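Local coordinates for periplasmic binding protein/LacI transcriptional regulator (Clostridium phytofermentans, PDB 3BRS) that probably binds a sugar between two alpha/beta domains and hands it to a membrane transporter, as periplasmic-type sugar-binding proteins do, at residues E27-A32 against I38-M43; K92-D97 against E255-L260; L184-P189 against K210-E215. All blocks are in the same frame, centred on the assembly; numbering follows the deposited sequence.

Interaction 1: residues E27-A32 against I38-M43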
loop_
_atom_site.group_PDB
_atom_site.type_symbol
_atom_site.label_atom_id
_atom_site.label_comp_id
_atom_site.label_asym_id
_atom_site.label_seq_id
_atom_site.Cartn_x
_atom_site.Cartn_y
_atom_site.Cartn_z
ATOM N N GLU A 27 14.603 3.894 1.284
ATOM C CA GLU A 27 15.835 3.986 0.491
ATOM C C GLU A 27 15.722 4.927 -0.616
ATOM O O GLU A 27 16.676 5.660 -0.857
ATOM C CB GLU A 27 16.291 2.613 -0.033
ATOM C CG GLU A 27 16.439 1.591 1.118
ATOM C CD GLU A 27 16.842 0.190 0.651
ATOM O OE1 GLU A 27 15.934 -0.687 0.551
ATOM O OE2 GLU A 27 18.067 0.011 0.359
ATOM N N GLY A 28 14.575 4.958 -1.330
ATOM C CA GLY A 28 14.497 5.887 -2.435
ATOM C C GLY A 28 14.504 7.339 -2.002
ATOM O O GLY A 28 15.039 8.153 -2.658
ATOM N N ALA A 29 13.825 7.686 -0.912
ATOM C CA ALA A 29 13.781 9.042 -0.446
ATOM C C ALA A 29 15.151 9.441 0.174
ATOM O O ALA A 29 15.662 10.560 -0.009
ATOM C CB ALA A 29 12.647 9.177 0.573
ATOM N N GLN A 30 15.796 8.535 0.877
ATOM C CA GLN A 30 17.129 8.859 1.356
ATOM C C GLN A 30 18.127 8.977 0.217
ATOM O O GLN A 30 19.095 9.736 0.361
ATOM C CB GLN A 30 17.664 7.801 2.299
ATOM C CG GLN A 30 16.852 7.552 3.543
ATOM C CD GLN A 30 17.481 6.401 4.300
ATOM O OE1 GLN A 30 18.090 5.490 3.708
ATOM N NE2 GLN A 30 17.357 6.429 5.608
ATOM N N MET A 31 17.925 8.266 -0.903
ATOM C CA MET A 31 18.791 8.501 -2.072
ATOM C C MET A 31 18.571 9.872 -2.750
ATOM O O MET A 31 19.514 10.628 -3.021
ATOM C CB MET A 31 18.604 7.426 -3.118
ATOM C CG MET A 31 19.381 7.750 -4.378
ATOM S SD MET A 31 20.925 6.887 -4.260
ATOM C CE MET A 31 20.645 5.637 -5.522
ATOM N N ALA A 32 17.331 10.202 -3.035
ATOM C CA ALA A 32 17.039 11.604 -3.389
ATOM C C ALA A 32 17.639 12.675 -2.399
ATOM O O ALA A 32 18.247 13.647 -2.863
ATOM C CB ALA A 32 15.546 11.830 -3.625
ATOM N N ILE A 38 19.644 17.181 1.164
ATOM C CA ILE A 38 18.427 17.556 1.864
ATOM C C ILE A 38 18.566 17.027 3.286
ATOM O O ILE A 38 19.084 15.946 3.491
ATOM C CB ILE A 38 17.117 16.990 1.128
ATOM C CG1 ILE A 38 16.718 17.881 -0.064
ATOM C CG2 ILE A 38 15.946 16.988 2.073
ATOM C CD1 ILE A 38 15.996 17.248 -1.246
ATOM N N LYS A 39 18.121 17.776 4.286
ATOM C CA LYS A 39 18.025 17.176 5.602
ATOM C C LYS A 39 16.685 16.426 5.711
ATOM O O LYS A 39 15.679 17.052 5.622
ATOM C CB LYS A 39 18.187 18.220 6.710
ATOM C CG LYS A 39 17.901 17.682 8.095
ATOM C CD LYS A 39 18.476 18.575 9.201
ATOM C CE LYS A 39 17.769 18.312 10.551
ATOM N NZ LYS A 39 17.452 19.580 11.336
ATOM N N LEU A 40 16.688 15.107 5.946
ATOM C CA LEU A 40 15.465 14.249 5.919
ATOM C C LEU A 40 15.388 13.439 7.219
ATOM O O LEU A 40 16.306 12.654 7.524
ATOM C CB LEU A 40 15.528 13.240 4.767
ATOM C CG LEU A 40 14.304 12.801 3.915
ATOM C CD1 LEU A 40 14.518 11.416 3.323
ATOM C CD2 LEU A 40 12.868 12.964 4.510
ATOM N N GLU A 41 14.311 13.635 7.992
ATOM C CA GLU A 41 14.040 12.747 9.122
ATOM C C GLU A 41 12.812 11.816 8.767
ATOM O O GLU A 41 11.983 12.177 7.918
ATOM C CB GLU A 41 13.869 13.573 10.434
ATOM C CG GLU A 41 15.131 14.424 10.955
ATOM C CD GLU A 41 14.806 15.402 12.163
ATOM O OE1 GLU A 41 13.584 15.711 12.444
ATOM O OE2 GLU A 41 15.793 15.866 12.882
ATOM N N PHE A 42 12.735 10.603 9.368
ATOM C CA PHE A 42 11.540 9.708 9.366
ATOM C C PHE A 42 10.878 9.555 10.742
ATOM O O PHE A 42 11.555 9.560 11.761
ATOM C CB PHE A 42 11.953 8.351 8.868
ATOM C CG PHE A 42 12.503 8.385 7.487
ATOM C CD1 PHE A 42 11.644 8.209 6.375
ATOM C CD2 PHE A 42 13.839 8.627 7.254
ATOM C CE1 PHE A 42 12.142 8.229 5.012
ATOM C CE2 PHE A 42 14.341 8.674 5.892
ATOM C CZ PHE A 42 13.450 8.487 4.780
ATOM N N MET A 43 9.565 9.516 10.777
ATOM C CA MET A 43 8.805 9.376 12.005
ATOM C C MET A 43 7.681 8.433 11.549
ATOM O O MET A 43 7.199 8.633 10.469
ATOM C CB MET A 43 8.174 10.733 12.463
ATOM C CG MET A 43 9.167 11.953 12.627
ATOM S SD MET A 43 8.344 13.450 13.276
ATOM C CE MET A 43 7.607 13.158 14.873
#

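Interaction 2: residues K92-D97 against E255-L260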
loop_
_atom_site.group_PDB
_atom_site.type_symbol
_atom_site.label_atom_id
_atom_site.label_comp_id
_atom_site.label_asym_id
_atom_site.label_seq_id
_atom_site.Cartn_x
_atom_site.Cartn_y
_atom_site.Cartn_z
ATOM N N LYS A 92 4.819 22.505 3.089
ATOM C CA LYS A 92 4.402 21.793 1.884
ATOM C C LYS A 92 3.985 20.346 2.240
ATOM O O LYS A 92 4.657 19.677 3.030
ATOM C CB LYS A 92 5.633 21.760 0.934
ATOM C CG LYS A 92 6.123 23.118 0.430
ATOM C CD LYS A 92 5.170 23.635 -0.641
ATOM C CE LYS A 92 4.575 24.996 -0.324
ATOM N NZ LYS A 92 5.587 26.051 -0.509
ATOM N N LEU A 93 2.884 19.849 1.679
ATOM C CA LEU A 93 2.494 18.499 1.889
ATOM C C LEU A 93 2.646 17.721 0.588
ATOM O O LEU A 93 1.947 18.033 -0.383
ATOM C CB LEU A 93 1.045 18.429 2.377
ATOM C CG LEU A 93 0.412 17.069 2.607
ATOM C CD1 LEU A 93 1.251 16.155 3.543
ATOM C CD2 LEU A 93 -0.921 17.319 3.185
ATOM N N ILE A 94 3.504 16.709 0.577
ATOM C CA ILE A 94 3.482 15.609 -0.434
ATOM C C ILE A 94 2.796 14.396 0.129
ATOM O O ILE A 94 3.141 13.897 1.224
ATOM C CB ILE A 94 4.937 15.158 -0.867
ATOM C CG1 ILE A 94 5.714 16.320 -1.275
ATOM C CG2 ILE A 94 4.985 14.061 -2.031
ATOM C CD1 ILE A 94 4.935 17.231 -2.115
ATOM N N VAL A 95 1.772 13.915 -0.554
ATOM C CA VAL A 95 1.227 12.623 -0.153
ATOM C C VAL A 95 1.949 11.495 -0.919
ATOM O O VAL A 95 2.069 11.576 -2.103
ATOM C CB VAL A 95 -0.218 12.548 -0.222
ATOM C CG1 VAL A 95 -0.630 11.067 -0.230
ATOM C CG2 VAL A 95 -0.842 13.300 1.012
ATOM N N ILE A 96 2.512 10.505 -0.195
ATOM C CA ILE A 96 3.135 9.361 -0.840
ATOM C C ILE A 96 2.331 8.026 -0.561
ATOM O O ILE A 96 1.808 7.800 0.537
ATOM C CB ILE A 96 4.514 9.198 -0.303
ATOM C CG1 ILE A 96 4.442 9.327 1.211
ATOM C CG2 ILE A 96 5.536 10.141 -1.043
ATOM C CD1 ILE A 96 5.641 8.673 1.926
ATOM N N ASP A 97 2.211 7.157 -1.553
ATOM C CA ASP A 97 1.487 5.878 -1.368
ATOM C C ASP A 97 -0.016 5.969 -1.133
ATOM O O ASP A 97 -0.731 5.405 -1.915
ATOM C CB ASP A 97 2.158 5.086 -0.255
ATOM C CG ASP A 97 1.442 3.770 0.054
ATOM O OD1 ASP A 97 1.230 2.994 -0.867
ATOM O OD2 ASP A 97 1.086 3.500 1.198
ATOM N N GLU A 255 12.456 14.616 -4.521
ATOM C CA GLU A 255 12.771 15.392 -5.693
ATOM C C GLU A 255 11.714 16.452 -6.082
ATOM O O GLU A 255 12.061 17.585 -6.301
ATOM C CB GLU A 255 13.033 14.422 -6.840
ATOM C CG GLU A 255 13.485 15.060 -8.086
ATOM C CD GLU A 255 13.630 14.026 -9.154
ATOM O OE1 GLU A 255 12.574 13.456 -9.543
ATOM O OE2 GLU A 255 14.779 13.761 -9.580
ATOM N N LYS A 256 10.444 16.095 -6.128
ATOM C CA LYS A 256 9.417 16.971 -6.638
ATOM C C LYS A 256 8.898 17.894 -5.534
ATOM O O LYS A 256 8.256 18.896 -5.816
ATOM C CB LYS A 256 8.209 16.189 -7.179
ATOM C CG LYS A 256 8.479 15.275 -8.395
ATOM C CD LYS A 256 8.926 16.062 -9.608
ATOM C CE LYS A 256 8.862 15.203 -10.894
ATOM N NZ LYS A 256 10.174 14.593 -11.222
ATOM N N ALA A 257 9.161 17.547 -4.281
ATOM C CA ALA A 257 8.949 18.484 -3.142
ATOM C C ALA A 257 9.853 19.679 -3.391
ATOM O O ALA A 257 9.550 20.816 -2.967
ATOM C CB ALA A 257 9.360 17.844 -1.832
ATOM N N LEU A 258 10.947 19.400 -4.104
ATOM C CA LEU A 258 11.899 20.411 -4.463
ATOM C C LEU A 258 11.317 21.441 -5.440
ATOM O O LEU A 258 11.545 22.632 -5.316
ATOM C CB LEU A 258 13.150 19.768 -5.027
ATOM C CG LEU A 258 14.268 19.386 -4.042
ATOM C CD1 LEU A 258 15.613 19.274 -4.814
ATOM C CD2 LEU A 258 14.344 20.432 -2.930
ATOM N N LYS A 259 10.508 20.974 -6.381
ATOM C CA LYS A 259 9.896 21.863 -7.336
ATOM C C LYS A 259 9.000 22.818 -6.613
ATOM O O LYS A 259 9.102 24.027 -6.829
ATOM C CB LYS A 259 9.163 21.086 -8.400
ATOM C CG LYS A 259 10.134 20.187 -9.114
ATOM C CD LYS A 259 9.930 20.211 -10.567
ATOM C CE LYS A 259 11.170 19.730 -11.273
ATOM N NZ LYS A 259 11.384 20.646 -12.422
ATOM N N LEU A 260 8.202 22.315 -5.681
ATOM C CA LEU A 260 7.258 23.188 -4.979
ATOM C C LEU A 260 7.957 24.310 -4.231
ATOM O O LEU A 260 7.487 25.436 -4.228
ATOM C CB LEU A 260 6.462 22.420 -3.935
ATOM C CG LEU A 260 5.731 21.169 -4.357
ATOM C CD1 LEU A 260 5.224 20.442 -3.098
ATOM C CD2 LEU A 260 4.566 21.578 -5.303
#

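Interaction 3: residues L184-P189 against K210-E215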
loop_
_atom_site.group_PDB
_atom_site.type_symbol
_atom_site.label_atom_id
_atom_site.label_comp_id
_atom_site.label_asym_id
_atom_site.label_seq_id
_atom_site.Cartn_x
_atom_site.Cartn_y
_atom_site.Cartn_z
ATOM N N LEU A 184 -10.962 -18.702 6.642
ATOM C CA LEU A 184 -11.671 -18.767 5.369
ATOM C C LEU A 184 -11.574 -20.122 4.701
ATOM O O LEU A 184 -12.595 -20.621 4.232
ATOM C CB LEU A 184 -11.155 -17.716 4.358
ATOM C CG LEU A 184 -11.666 -16.270 4.270
ATOM C CD1 LEU A 184 -11.889 -15.636 5.627
ATOM C CD2 LEU A 184 -10.676 -15.470 3.432
ATOM N N LEU A 185 -10.369 -20.704 4.588
ATOM C CA LEU A 185 -10.276 -21.999 3.896
ATOM C C LEU A 185 -10.905 -23.173 4.708
ATOM O O LEU A 185 -11.296 -24.198 4.149
ATOM C CB LEU A 185 -8.860 -22.334 3.493
ATOM C CG LEU A 185 -8.244 -21.415 2.482
ATOM C CD1 LEU A 185 -6.755 -21.728 2.309
ATOM C CD2 LEU A 185 -8.933 -21.457 1.127
ATOM N N THR A 186 -11.052 -22.984 6.007
ATOM C CA THR A 186 -11.870 -23.901 6.786
ATOM C C THR A 186 -13.359 -23.777 6.494
ATOM O O THR A 186 -14.082 -24.787 6.404
ATOM C CB THR A 186 -11.600 -23.726 8.252
ATOM O OG1 THR A 186 -10.222 -24.038 8.457
ATOM C CG2 THR A 186 -12.414 -24.768 9.043
ATOM N N LYS A 187 -13.824 -22.542 6.357
ATOM C CA LYS A 187 -15.248 -22.286 6.259
ATOM C C LYS A 187 -15.756 -22.376 4.841
ATOM O O LYS A 187 -16.930 -22.650 4.607
ATOM C CB LYS A 187 -15.572 -20.918 6.860
ATOM C CG LYS A 187 -17.029 -20.579 6.798
ATOM C CD LYS A 187 -17.367 -19.477 7.814
ATOM C CE LYS A 187 -18.858 -19.178 7.789
ATOM N NZ LYS A 187 -19.268 -18.582 9.096
ATOM N N TYR A 188 -14.882 -22.140 3.877
ATOM C CA TYR A 188 -15.279 -22.234 2.487
ATOM C C TYR A 188 -14.305 -23.155 1.742
ATOM O O TYR A 188 -13.324 -22.690 1.134
ATOM C CB TYR A 188 -15.418 -20.848 1.824
ATOM C CG TYR A 188 -16.117 -19.783 2.686
ATOM C CD1 TYR A 188 -17.504 -19.692 2.703
ATOM C CD2 TYR A 188 -15.413 -18.874 3.450
ATOM C CE1 TYR A 188 -18.164 -18.738 3.473
ATOM C CE2 TYR A 188 -16.055 -17.961 4.234
ATOM C CZ TYR A 188 -17.453 -17.899 4.238
ATOM O OH TYR A 188 -18.186 -16.992 4.989
ATOM N N PRO A 189 -14.588 -24.478 1.774
ATOM C CA PRO A 189 -13.801 -25.461 1.011
ATOM C C PRO A 189 -13.908 -25.301 -0.511
ATOM O O PRO A 189 -13.095 -25.872 -1.271
ATOM C CB PRO A 189 -14.354 -26.822 1.479
ATOM C CG PRO A 189 -15.778 -26.503 1.975
ATOM C CD PRO A 189 -15.655 -25.106 2.574
ATOM N N LYS A 210 0.339 -23.249 2.934
ATOM C CA LYS A 210 1.452 -24.233 2.977
ATOM C C LYS A 210 1.244 -25.232 4.129
ATOM O O LYS A 210 1.397 -26.459 3.969
ATOM C CB LYS A 210 2.764 -23.482 3.255
ATOM C CG LYS A 210 4.011 -24.201 2.683
ATOM C CD LYS A 210 5.180 -24.137 3.662
ATOM C CE LYS A 210 6.511 -24.576 3.001
ATOM N NZ LYS A 210 6.357 -25.714 2.028
ATOM N N ASP A 211 0.833 -24.678 5.295
ATOM C CA ASP A 211 0.667 -25.441 6.532
ATOM C C ASP A 211 -0.550 -26.309 6.472
ATOM O O ASP A 211 -0.696 -27.266 7.263
ATOM C CB ASP A 211 0.560 -24.519 7.751
ATOM C CG ASP A 211 1.921 -23.860 8.142
ATOM O OD1 ASP A 211 1.862 -23.000 9.038
ATOM O OD2 ASP A 211 3.033 -24.191 7.587
ATOM N N MET A 212 -1.464 -25.927 5.587
ATOM C CA MET A 212 -2.722 -26.639 5.396
ATOM C C MET A 212 -2.509 -27.713 4.361
ATOM O O MET A 212 -3.385 -28.508 4.148
ATOM C CB MET A 212 -3.849 -25.634 5.021
ATOM C CG MET A 212 -4.369 -24.848 6.273
ATOM S SD MET A 212 -5.693 -23.698 5.908
ATOM C CE MET A 212 -7.103 -24.789 5.899
ATOM N N SER A 213 -1.343 -27.760 3.727
ATOM C CA SER A 213 -1.098 -28.706 2.603
ATOM C C SER A 213 -2.121 -28.547 1.473
ATOM O O SER A 213 -2.549 -29.524 0.862
ATOM C CB SER A 213 -1.045 -30.136 3.094
ATOM O OG SER A 213 0.163 -30.335 3.814
ATOM N N LEU A 214 -2.454 -27.292 1.151
ATOM C CA LEU A 214 -3.393 -26.918 0.081
ATOM C C LEU A 214 -2.727 -26.375 -1.186
ATOM O O LEU A 214 -3.402 -25.846 -2.057
ATOM C CB LEU A 214 -4.341 -25.844 0.641
ATOM C CG LEU A 214 -5.340 -26.435 1.623
ATOM C CD1 LEU A 214 -6.338 -25.479 2.273
ATOM C CD2 LEU A 214 -6.093 -27.514 0.827
ATOM N N GLU A 215 -1.408 -26.514 -1.310
ATOM C CA GLU A 215 -0.664 -25.737 -2.320
ATOM C C GLU A 215 -0.918 -26.170 -3.772
ATOM O O GLU A 215 -0.550 -25.452 -4.730
ATOM C CB GLU A 215 0.849 -25.588 -1.977
ATOM C CG GLU A 215 1.793 -26.678 -2.551
ATOM C CD GLU A 215 1.616 -28.066 -1.909
ATOM O OE1 GLU A 215 1.045 -28.146 -0.777
ATOM O OE2 GLU A 215 2.059 -29.069 -2.546
#

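Interaction 1: residues E27-A32 against I38-M43
Ala29 and Gln30 on helix 20-36 meet Leu40 and Phe42, two residues of strand 39-42 whose side chains both rise toward the helix. The Phe42 ring gets there because its CG lies beside its own backbone N (chi1 -60°), and two different groups then touch it. Ala29 CB comes in at the ring edge, near the ring plane, 4.3 Å from CZ of Phe42. Gln30 approaches obliquely with its aliphatic part, its CG resting 3.6 Å from CE2 of Phe42. From there the glutamine runs on extended (chi2 176°), carrying the amide past the same corner of the ring, with NE2 3.8 Å from Phe42 CE2 and the amide and ring planes steeply inclined at 69°. Leu40 works with one branch: CD1 sits 4.0 Å from Ala29 CB and 3.6 Å from Ala29 O, so a methyl lies against the helix backbone as well as its side chain. No hydrogen bond crosses; the contact is apolar, with the exposed Gln30 at its border. Val254 of helix 246-262 also touches Ala29. Helix and strand run nearly antiparallel, as expected for the second half of a beta-alpha-beta crossover, here strand 7-11, helix 20-36 and strand 39-42.

Interaction 2: residues K92-D97 against E255-L260
Lys92 opens strand 92-96 by laying its hydrocarbon chain along Leu260 of helix 246-262. The chain kinks beyond CG (chi2 -75°), which turns CD toward the leucine, 3.7 Å from Leu260 CB and 4.0 Å from Leu260 CD1. The lysine and leucine chains point opposite ways as they pass. Methylenes make this contact, and the ammonium group takes no part in it. Leu93 turns to the other side of the sheet, where it packs on Ile86.

Ile94 brings the strand back to the helix and sits at the closest backbone approach, its CA 6.7 Å from that of Ala257. Its CG1 branch lies beside the backbone N (chi1 -52°), and the two carbons of this branch have separate partners: CG1 is 4.0 Å from Ala257 CB, while CD1 reaches CD1 of Leu260 at 3.4 Å, tighter than usual for two methyl carbons. Leu260 thus spans both strand residues, with CB against the lysine and CD1 wedged between lysine and isoleucine. Ile107 of the adjacent strand 107-110 touches both Ile94 and Leu260, and Val68 of strand 68-71 touches Lys92 and Ala257, so the helix lies over three neighbouring strands.

Beyond Ile94 the strand has left the helix segment: Val95 faces Thr108 and Ala105, Ile96 packs on Leu25 of helix 20-36, and Asp97 ends the run in a loop. Between these two segments the contact is apolar, with no hydrogen bond or salt bridge across it; the small Ala257 probably allows the close backbone approach, and the methylenes of Lys92 extend the apolar surface toward a partly exposed margin.

Interaction 3: residues L184-P189 against K210-E215
Leu185, near the end of helix 174-187, packs against Met212 and Leu214, either side of Ser213, where the chain leaves helix 199-211 in a Schellman motif. Both helices belong to the second alpha/beta domain, the one built on the mixed sheet, and the contact joins their C-terminal ends. Its well-packed inner side centres on Leu185, which is buried and backed by Ile191 and Met194 of strand 191-196 and by Val218. Two side chains of the other segment hold it. Leu185 CD1 meets Leu214 CD1 at 3.8 Å, the two leucines lying side by side with opposite headings. Met212, partly exposed, runs straight through chi2 (-179°) and then bends at chi3 (82°), which brings its terminal methyl to the helix: CE lies 3.9 Å from Leu185 CB. The loose side is that of Thr186, which is exposed, adds little, and crosses the Met212 side chain at about a right angle. Its hydroxyl is engaged within its own helix, by a hydrogen bond to Val182 O. No polar bond links the two segments, and CE of Met212 comes no nearer to the threonine side chain than 4.1 Å, measured to Thr186 OG1.

From the N terminus, interaction 1 closes first and over the shortest span: only five residues separate 27-32 from 38-43, within one beta-alpha-beta unit at the border of the six-stranded parallel sheet. Interaction 2 opens next at 92-97 and closes only at 255-260, after the chain has passed through the other domain and returned. Interaction 3 opens and closes during that excursion, tying two helix ends beside the mixed sheet. Interactions 1 and 2 serve the same sheet and touch, Ile38 CD1 lying 3.9 Å from Leu258 CG. Interaction 3 stands apart, its centre about 44 Å from that of interaction 2, on the opposite side of the chain's centre.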